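Local coordinates for protein glutamate racemase (Francisella tularensis subsp. tularensis, PDB 3OUT) that belongs to the Asp/Glu/hydantoin racemase family of two-domain alpha/beta enzymes and holds a bound D-glutamic acid in this model, at residues I17-M27 against V248-M257; V100-D109 against A127-K135. One frame throughout, in Å; residues are numbered along the deposited sequence. Where two conformers were deposited one is given.

Contact 1 (I17-M27 against V248-M257)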
loop_
_atom_site.group_PDB
_atom_site.type_symbol
_atom_site.label_atom_id
_atom_site.label_comp_id
_atom_site.label_asym_id
_atom_site.label_seq_id
_atom_site.Cartn_x
_atom_site.Cartn_y
_atom_site.Cartn_z
ATOM N N ILE B 17 16.193 -4.438 5.233
ATOM C CA ILE B 17 17.239 -5.437 5.478
ATOM C C ILE B 17 18.710 -4.967 5.492
ATOM O O ILE B 17 19.430 -5.183 6.504
ATOM C CB ILE B 17 17.157 -6.672 4.515
ATOM C CG1 ILE B 17 15.814 -7.383 4.691
ATOM C CG2 ILE B 17 18.334 -7.634 4.769
ATOM C CD1 ILE B 17 15.577 -8.532 3.808
ATOM N N GLY B 18 19.184 -4.328 4.416
ATOM C CA GLY B 18 20.610 -3.921 4.403
ATOM C C GLY B 18 20.962 -2.709 5.240
ATOM O O GLY B 18 22.110 -2.506 5.662
ATOM N N GLY B 19 19.993 -1.842 5.465
ATOM C CA GLY B 19 20.186 -0.648 6.310
ATOM C C GLY B 19 20.432 -0.942 7.772
ATOM O O GLY B 19 20.724 -0.024 8.533
ATOM N N LEU B 20 20.251 -2.198 8.191
ATOM C CA LEU B 20 20.499 -2.609 9.573
ATOM C C LEU B 20 21.985 -2.403 9.932
ATOM O O LEU B 20 22.312 -2.245 11.104
ATOM C CB LEU B 20 20.054 -4.060 9.823
ATOM C CG LEU B 20 18.533 -4.196 9.835
ATOM C CD1 LEU B 20 18.093 -5.618 9.641
ATOM C CD2 LEU B 20 18.001 -3.595 11.196
ATOM N N THR B 21 22.866 -2.408 8.938
ATOM C CA THR B 21 24.261 -2.109 9.205
ATOM C C THR B 21 24.460 -0.721 9.822
ATOM O O THR B 21 25.354 -0.556 10.665
ATOM C CB THR B 21 25.126 -2.256 7.968
ATOM O OG1 THR B 21 25.181 -3.645 7.600
ATOM C CG2 THR B 21 26.519 -1.708 8.249
ATOM N N ILE B 22 23.637 0.261 9.429
ATOM C CA ILE B 22 23.723 1.635 9.992
ATOM C C ILE B 22 23.370 1.595 11.474
ATOM O O ILE B 22 23.940 2.337 12.288
ATOM C CB ILE B 22 22.788 2.638 9.267
ATOM C CG1 ILE B 22 23.322 2.916 7.860
ATOM C CG2 ILE B 22 22.599 3.945 10.071
ATOM C CD1 ILE B 22 24.365 3.991 7.786
ATOM N N VAL B 23 22.414 0.742 11.853
ATOM C CA VAL B 23 22.076 0.592 13.258
ATOM C C VAL B 23 23.302 0.091 14.049
ATOM O O VAL B 23 23.654 0.632 15.103
ATOM C CB VAL B 23 20.849 -0.344 13.434
ATOM C CG1 VAL B 23 20.537 -0.521 14.919
ATOM C CG2 VAL B 23 19.650 0.282 12.724
ATOM N N LYS B 24 23.954 -0.932 13.508
ATOM C CA LYS B 24 25.177 -1.488 14.061
ATOM C C LYS B 24 26.239 -0.362 14.233
ATOM O O LYS B 24 26.862 -0.206 15.303
ATOM C CB LYS B 24 25.673 -2.633 13.175
ATOM C CG LYS B 24 27.039 -3.231 13.570
ATOM C CD LYS B 24 27.648 -4.058 12.429
ATOM C CE LYS B 24 28.305 -3.177 11.332
ATOM N NZ LYS B 24 28.901 -3.948 10.169
ATOM N N ASN B 25 26.413 0.423 13.186
ATOM C CA ASN B 25 27.426 1.457 13.198
ATOM C C ASN B 25 27.108 2.482 14.277
ATOM O O ASN B 25 27.913 2.902 14.988
ATOM C CB ASN B 25 27.531 2.153 11.836
ATOM C CG ASN B 25 28.129 1.271 10.743
ATOM O OD1 ASN B 25 28.937 0.435 10.981
ATOM N ND2 ASN B 25 27.756 1.535 9.564
ATOM N N LEU B 26 25.850 2.876 14.331
ATOM C CA LEU B 26 25.422 3.864 15.315
ATOM C C LEU B 26 25.629 3.370 16.726
ATOM O O LEU B 26 26.006 4.106 17.566
ATOM C CB LEU B 26 23.955 4.331 15.120
ATOM C CG LEU B 26 23.645 5.116 13.851
ATOM C CD1 LEU B 26 22.145 5.323 13.707
ATOM C CD2 LEU B 26 24.355 6.458 13.773
HETATM N N MSE B 27 25.353 2.090 16.945
HETATM C CA MSE B 27 25.491 1.487 18.263
HETATM C C MSE B 27 26.949 1.455 18.700
HETATM O O MSE B 27 27.247 1.300 19.884
HETATM C CB MSE B 27 24.909 0.073 18.270
HETATM C CG MSE B 27 23.390 0.027 18.311
HETATM SE SE MSE B 27 22.688 -1.787 18.172
HETATM C CE MSE B 27 23.510 -2.301 16.480
ATOM N N VAL B 248 18.163 -13.113 7.994
ATOM C CA VAL B 248 18.880 -12.285 7.013
ATOM C C VAL B 248 19.138 -10.895 7.621
ATOM O O VAL B 248 20.237 -10.343 7.460
ATOM C CB VAL B 248 18.179 -12.264 5.642
ATOM C CG1 VAL B 248 18.936 -11.369 4.650
ATOM C CG2 VAL B 248 18.035 -13.656 5.081
ATOM N N GLY B 249 18.176 -10.331 8.346
ATOM C CA GLY B 249 18.392 -9.018 8.950
ATOM C C GLY B 249 19.522 -9.022 9.958
ATOM O O GLY B 249 20.330 -8.122 10.000
ATOM N N GLU B 250 19.555 -10.052 10.806
ATOM C CA GLU B 250 20.547 -10.124 11.871
ATOM C C GLU B 250 21.925 -10.448 11.320
ATOM O O GLU B 250 22.912 -10.124 11.976
ATOM C CB GLU B 250 20.094 -11.066 12.990
ATOM C CG GLU B 250 18.897 -10.479 13.723
ATOM C CD GLU B 250 18.416 -11.329 14.898
ATOM O OE1 GLU B 250 18.984 -12.415 15.180
ATOM O OE2 GLU B 250 17.438 -10.894 15.526
HETATM N N MSE B 251 21.995 -10.995 10.104
HETATM C CA MSE B 251 23.296 -11.112 9.360
HETATM C C MSE B 251 23.921 -9.720 9.154
HETATM O O MSE B 251 25.125 -9.563 9.318
HETATM C CB MSE B 251 23.127 -11.854 8.032
HETATM C CG MSE B 251 24.404 -12.077 7.249
HETATM SE SE MSE B 251 24.167 -12.881 5.496
HETATM C CE MSE B 251 23.217 -11.462 4.492
ATOM N N PHE B 252 23.089 -8.709 8.888
ATOM C CA PHE B 252 23.556 -7.332 8.715
ATOM C C PHE B 252 23.737 -6.641 10.035
ATOM O O PHE B 252 24.682 -5.871 10.188
ATOM C CB PHE B 252 22.573 -6.519 7.850
ATOM C CG PHE B 252 22.663 -6.849 6.387
ATOM C CD1 PHE B 252 21.853 -7.800 5.832
ATOM C CD2 PHE B 252 23.598 -6.233 5.580
ATOM C CE1 PHE B 252 21.915 -8.127 4.503
ATOM C CE2 PHE B 252 23.672 -6.563 4.218
ATOM C CZ PHE B 252 22.840 -7.519 3.693
ATOM N N LEU B 253 22.820 -6.869 10.970
ATOM C CA LEU B 253 22.835 -6.128 12.256
ATOM C C LEU B 253 23.958 -6.634 13.150
ATOM O O LEU B 253 24.561 -5.875 13.880
ATOM C CB LEU B 253 21.500 -6.281 12.988
ATOM C CG LEU B 253 21.367 -5.539 14.334
ATOM C CD1 LEU B 253 21.583 -4.033 14.165
ATOM C CD2 LEU B 253 19.995 -5.814 14.907
ATOM N N GLN B 254 24.229 -7.932 13.108
ATOM C CA GLN B 254 25.306 -8.541 13.923
ATOM C C GLN B 254 24.975 -8.621 15.415
ATOM O O GLN B 254 25.866 -8.820 16.266
ATOM C CB GLN B 254 26.669 -7.866 13.667
ATOM C CG GLN B 254 27.094 -7.944 12.192
ATOM C CD GLN B 254 28.565 -7.654 11.944
ATOM O OE1 GLN B 254 29.335 -7.417 12.873
ATOM N NE2 GLN B 254 28.953 -7.640 10.684
ATOM N N THR B 255 23.685 -8.487 15.726
ATOM C CA THR B 255 23.161 -8.645 17.067
ATOM C C THR B 255 21.642 -8.874 16.944
ATOM O O THR B 255 21.079 -8.696 15.863
ATOM C CB THR B 255 23.484 -7.416 17.948
ATOM O OG1 THR B 255 23.403 -7.772 19.330
ATOM C CG2 THR B 255 22.533 -6.259 17.670
ATOM N N GLU B 256 20.986 -9.269 18.032
ATOM C CA GLU B 256 19.527 -9.566 17.983
ATOM C C GLU B 256 18.670 -8.328 17.800
ATOM O O GLU B 256 18.852 -7.309 18.518
ATOM C CB GLU B 256 19.026 -10.317 19.233
ATOM C CG GLU B 256 17.480 -10.514 19.192
ATOM C CD GLU B 256 16.905 -11.341 20.328
ATOM O OE1 GLU B 256 15.694 -11.659 20.240
ATOM O OE2 GLU B 256 17.634 -11.637 21.298
HETATM N N MSE B 257 17.681 -8.420 16.901
HETATM C CA MSE B 257 16.595 -7.436 16.800
HETATM C C MSE B 257 15.555 -7.774 17.858
HETATM O O MSE B 257 14.492 -8.318 17.555
HETATM C CB MSE B 257 15.912 -7.465 15.454
HETATM C CG MSE B 257 16.725 -6.981 14.310
HETATM SE SE MSE B 257 15.652 -7.000 12.621
HETATM C CE MSE B 257 15.506 -8.951 12.354
HETATM O O HOH W 1 27.069 -5.603 8.875
#
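Contact 1 joins the glycine-rich turn after strand 10-14, and the helix that follows it, to the end of helix 245-253. Both belong to the six-stranded parallel alpha/beta domain. The short axes of helices 20-27 and 248-253 approach to 8.2 Å and run 35° apart. Phe252 packs against the type I turn from Ile17 to Leu20. Gly18 CA sits over the centre of the Phe252 ring, 4.0 Å from its centroid, a CH-pi contact to the face. CG2 of Ile17, anti to the backbone N, touches CE1 of Phe252 at 3.6 Å and also meets Val248 CG1. Thr21 OG1 lies at the ring edge, in its plane. The ring of His188, a D-glutamic acid pocket residue, also meets that of Phe252.

Leu20 reaches Gly249, where its CD1 stands 3.4 Å from Gly249 O. CD1 also lies against Gly249 CA, where a glycine leaves room for the methyl. Leu253 is a knob set among Leu20, Val23, Lys24 and Met27. Its chi1 (-179°) turns CG away from the backbone N, and chi2 then directs CD1 into the hole. The methyl CE of the selenomethionine Met27 presses on Leu253 CD1 at 3.5 Å, a tight pair. Phe236 of strand 234-238 touches both Leu20 and Leu253.

One water ties the partly exposed side. It donates to Phe252 O at 2.7 Å, accepts from Lys24 NZ at 2.8 Å and bonds Thr21 OG1 at 3.0 Å. Lys24 CD rests against Gln254 CD, the side chains crossing at a slant. The helix ends at Leu253; Gln254 follows with positive phi (72°). Beyond it, Met257 N donates to Glu250 OE2, which also meets Arg246 of the second subunit. The arrangement packs the helix after the first strand on the last helix of a parallel alpha/beta domain, beside the D-glutamic acid pocket.

Contact 2 (V100-D109 against A127-K135)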
loop_
_atom_site.group_PDB
_atom_site.type_symbol
_atom_site.label_atom_id
_atom_site.label_comp_id
_atom_site.label_asym_id
_atom_site.label_seq_id
_atom_site.Cartn_x
_atom_site.Cartn_y
_atom_site.Cartn_z
ATOM N N VAL B 100 23.303 8.232 2.649
ATOM C CA VAL B 100 24.503 7.441 2.350
ATOM C C VAL B 100 25.203 7.841 1.058
ATOM O O VAL B 100 26.403 7.617 0.945
ATOM C CB VAL B 100 24.243 5.913 2.317
ATOM C CG1 VAL B 100 24.082 5.371 3.722
ATOM C CG2 VAL B 100 22.985 5.495 1.414
ATOM N N ILE B 101 24.507 8.430 0.080
ATOM C CA ILE B 101 25.173 8.866 -1.134
ATOM C C ILE B 101 26.070 10.062 -0.827
ATOM O O ILE B 101 27.213 10.099 -1.288
ATOM C CB ILE B 101 24.189 9.137 -2.284
ATOM C CG1 ILE B 101 23.492 7.832 -2.686
ATOM C CG2 ILE B 101 24.894 9.776 -3.492
ATOM C CD1 ILE B 101 22.562 7.960 -3.873
ATOM N N THR B 102 25.570 11.011 -0.035
ATOM C CA THR B 102 26.444 12.126 0.428
ATOM C C THR B 102 27.694 11.597 1.108
ATOM O O THR B 102 28.803 12.110 0.883
ATOM C CB THR B 102 25.650 13.089 1.353
ATOM O OG1 THR B 102 24.536 13.618 0.617
ATOM C CG2 THR B 102 26.525 14.222 1.877
ATOM N N ALA B 103 27.537 10.589 1.934
ATOM C CA ALA B 103 28.674 9.936 2.591
ATOM C C ALA B 103 29.651 9.326 1.590
ATOM O O ALA B 103 30.863 9.527 1.681
ATOM C CB ALA B 103 28.176 8.866 3.578
ATOM N N GLY B 104 29.133 8.559 0.624
ATOM C CA GLY B 104 30.000 7.973 -0.402
ATOM C C GLY B 104 30.779 9.012 -1.185
ATOM O O GLY B 104 31.972 8.824 -1.462
ATOM N N VAL B 105 30.090 10.069 -1.583
ATOM C CA VAL B 105 30.706 11.110 -2.408
ATOM C C VAL B 105 31.868 11.711 -1.632
ATOM O O VAL B 105 32.951 11.974 -2.197
ATOM C CB VAL B 105 29.677 12.179 -2.790
ATOM C CG1 VAL B 105 30.375 13.433 -3.438
ATOM C CG2 VAL B 105 28.658 11.547 -3.738
ATOM N N SER B 106 31.643 11.925 -0.327
ATOM C CA SER B 106 32.663 12.542 0.528
ATOM C C SER B 106 33.964 11.700 0.583
ATOM O O SER B 106 35.027 12.212 0.916
ATOM C CB SER B 106 32.114 12.813 1.938
ATOM O OG SER B 106 32.118 11.647 2.749
ATOM N N LEU B 107 33.874 10.424 0.283
ATOM C CA LEU B 107 35.033 9.537 0.321
ATOM C C LEU B 107 35.804 9.393 -0.975
ATOM O O LEU B 107 36.858 8.747 -0.965
ATOM C CB LEU B 107 34.572 8.151 0.835
ATOM C CG LEU B 107 34.030 8.120 2.278
ATOM C CD1 LEU B 107 33.379 6.766 2.576
ATOM C CD2 LEU B 107 35.121 8.342 3.301
ATOM N N VAL B 108 35.358 10.007 -2.072
ATOM C CA VAL B 108 35.960 9.836 -3.396
ATOM C C VAL B 108 36.222 11.153 -4.132
ATOM O O VAL B 108 36.694 11.126 -5.277
ATOM C CB VAL B 108 35.120 8.921 -4.309
ATOM C CG1 VAL B 108 34.915 7.544 -3.666
ATOM C CG2 VAL B 108 33.755 9.556 -4.671
ATOM N N ASP B 109 35.862 12.287 -3.525
ATOM C CA ASP B 109 35.787 13.519 -4.326
ATOM C C ASP B 109 37.163 14.168 -4.555
ATOM O O ASP B 109 37.222 15.208 -5.234
ATOM C CB ASP B 109 34.729 14.503 -3.800
ATOM C CG ASP B 109 34.972 14.938 -2.378
ATOM O OD1 ASP B 109 36.044 14.620 -1.792
ATOM O OD2 ASP B 109 34.073 15.612 -1.821
ATOM N N ALA B 127 22.246 9.334 -9.800
ATOM C CA ALA B 127 22.508 10.148 -8.645
ATOM C C ALA B 127 24.005 10.189 -8.252
ATOM O O ALA B 127 24.504 11.244 -7.869
ATOM C CB ALA B 127 21.656 9.661 -7.435
ATOM N N TYR B 128 24.706 9.062 -8.294
ATOM C CA TYR B 128 26.097 9.070 -7.814
ATOM C C TYR B 128 26.950 9.913 -8.740
ATOM O O TYR B 128 27.725 10.744 -8.283
ATOM C CB TYR B 128 26.677 7.666 -7.665
ATOM C CG TYR B 128 26.661 7.133 -6.243
ATOM C CD1 TYR B 128 27.566 7.572 -5.331
ATOM C CD2 TYR B 128 25.763 6.125 -5.844
ATOM C CE1 TYR B 128 27.573 7.073 -4.029
ATOM C CE2 TYR B 128 25.783 5.621 -4.606
ATOM C CZ TYR B 128 26.701 6.109 -3.678
ATOM O OH TYR B 128 26.704 5.611 -2.389
ATOM N N ALA B 129 26.821 9.699 -10.045
ATOM C CA ALA B 129 27.622 10.532 -10.989
ATOM C C ALA B 129 27.289 12.006 -10.837
ATOM O O ALA B 129 28.167 12.848 -10.789
ATOM C CB ALA B 129 27.403 10.069 -12.394
ATOM N N LEU B 130 26.006 12.332 -10.740
ATOM C CA LEU B 130 25.590 13.723 -10.569
ATOM C C LEU B 130 26.170 14.368 -9.321
ATOM O O LEU B 130 26.701 15.491 -9.375
ATOM C CB LEU B 130 24.072 13.827 -10.561
ATOM C CG LEU B 130 23.495 15.240 -10.508
ATOM C CD1 LEU B 130 23.661 15.923 -11.875
ATOM C CD2 LEU B 130 22.040 15.210 -9.985
ATOM N N GLN B 131 26.105 13.660 -8.204
ATOM C CA GLN B 131 26.563 14.227 -6.919
ATOM C C GLN B 131 28.072 14.321 -6.867
ATOM O O GLN B 131 28.599 15.256 -6.295
ATOM C CB GLN B 131 26.027 13.431 -5.739
ATOM C CG GLN B 131 24.487 13.438 -5.628
ATOM C CD GLN B 131 23.907 14.804 -5.333
ATOM O OE1 GLN B 131 24.437 15.553 -4.517
ATOM N NE2 GLN B 131 22.800 15.136 -6.008
ATOM N N ILE B 132 28.759 13.360 -7.465
ATOM C CA ILE B 132 30.219 13.428 -7.560
ATOM C C ILE B 132 30.581 14.630 -8.403
ATOM O O ILE B 132 31.461 15.404 -8.040
ATOM C CB ILE B 132 30.823 12.127 -8.127
ATOM C CG1 ILE B 132 30.634 10.983 -7.130
ATOM C CG2 ILE B 132 32.324 12.302 -8.472
ATOM C CD1 ILE B 132 30.867 9.574 -7.703
ATOM N N HIS B 133 29.877 14.804 -9.523
ATOM C CA HIS B 133 30.139 15.939 -10.419
ATOM C C HIS B 133 29.790 17.320 -9.850
ATOM O O HIS B 133 30.412 18.329 -10.263
ATOM C CB HIS B 133 29.480 15.707 -11.773
ATOM C CG HIS B 133 30.131 14.621 -12.580
ATOM N ND1 HIS B 133 29.422 13.838 -13.476
ATOM C CD2 HIS B 133 31.407 14.176 -12.617
ATOM C CE1 HIS B 133 30.245 12.945 -14.014
ATOM N NE2 HIS B 133 31.462 13.149 -13.519
ATOM N N LYS B 134 28.886 17.368 -8.879
ATOM C CA LYS B 134 28.629 18.597 -8.119
ATOM C C LYS B 134 29.836 19.056 -7.315
ATOM O O LYS B 134 30.010 20.249 -7.114
ATOM C CB LYS B 134 27.432 18.451 -7.174
ATOM C CG LYS B 134 26.110 18.469 -7.901
ATOM C CD LYS B 134 24.948 18.404 -6.907
ATOM C CE LYS B 134 23.594 18.299 -7.630
ATOM N NZ LYS B 134 23.363 19.488 -8.465
ATOM N N LYS B 135 30.660 18.107 -6.852
ATOM C CA LYS B 135 31.935 18.415 -6.185
ATOM C C LYS B 135 33.003 18.739 -7.200
ATOM O O LYS B 135 33.756 19.724 -7.038
ATOM C CB LYS B 135 32.399 17.223 -5.337
ATOM C CG LYS B 135 31.483 16.902 -4.164
ATOM C CD LYS B 135 31.488 17.934 -3.060
ATOM C CE LYS B 135 30.733 17.428 -1.844
ATOM N NZ LYS B 135 30.998 18.237 -0.605
HETATM O O HOH W 2 25.316 13.900 -2.292
#
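Tyr128 lays one ring face against Ile101, with CG2 of Ile101 at 3.9 Å from the Tyr128 ring centroid in a CH-pi contact offset toward the rim. Ile101 CG1 meets the same ring at CE2, 3.7 Å away. Gly104 CA lies at the ring edge near its plane, 4.5 Å from Tyr128 CE1, and Val105 CG2 comes in obliquely. The two helices pack at the crossover between the six-stranded and four-stranded sheets of the racemase fold. Helix 100-106 links strand 97-99 of the first sheet to strand 113-118 of the second. Helix 127-135 precedes strand 140-145, also of the second. Their short axes run 52° apart and come within 9.7 Å.

The Tyr128 ring extends past Ile101 toward the start of helix 100-106, and its OH is hydrogen-bonded to Asn78 OD1, from a residue of the D-glutamic acid pocket. This ties down the far end of the ring. Ile101 CD1 continues to Ala127 CB.

One turn further on, Val105 takes the centre. Its CG2 touches Gln131 CB at 3.8 Å and also packs on Ile132 CG1. Its CG1, anti to the backbone N (chi1 169°), points instead to Lys135 CG. Val108 adds CG2 against Ile132 CD1, crossing at about a right angle. Ile205 of strand 203-205 touches Val108, and Val141 of strand 140-145 touches Ile132.

Asp109 OD2 lies beside Lys135 CD and CG but, 4.2 Å from Lys135 NZ, is too far for a salt bridge. A water spans the helices, donating to Thr102 OG1 at 3.0 Å and to Gln131 OE1 at 2.9 Å.

In the fold
From the N terminus, strand 10-14 leads into the first half of contact 1, residues 17-27. The chain then builds further strands and helices of the six-stranded sheet and reaches residues 100-109. Contact 2 closes a short loop there: strand 113-118 and helix 120-125 intervene before residues 127-135 return. The chain completes the four-stranded sheet and comes back through helix 208-221 and strand 234-238. Residues 248-257 then close contact 1. Its long loop contains all of contact 2, so the two nest. Contact 1 ties the early and late parts of one domain; contact 2 packs the crossover helix on the helix before strand 140-145. Their centres are about 24 Å apart, on opposite sides of the chain's centre.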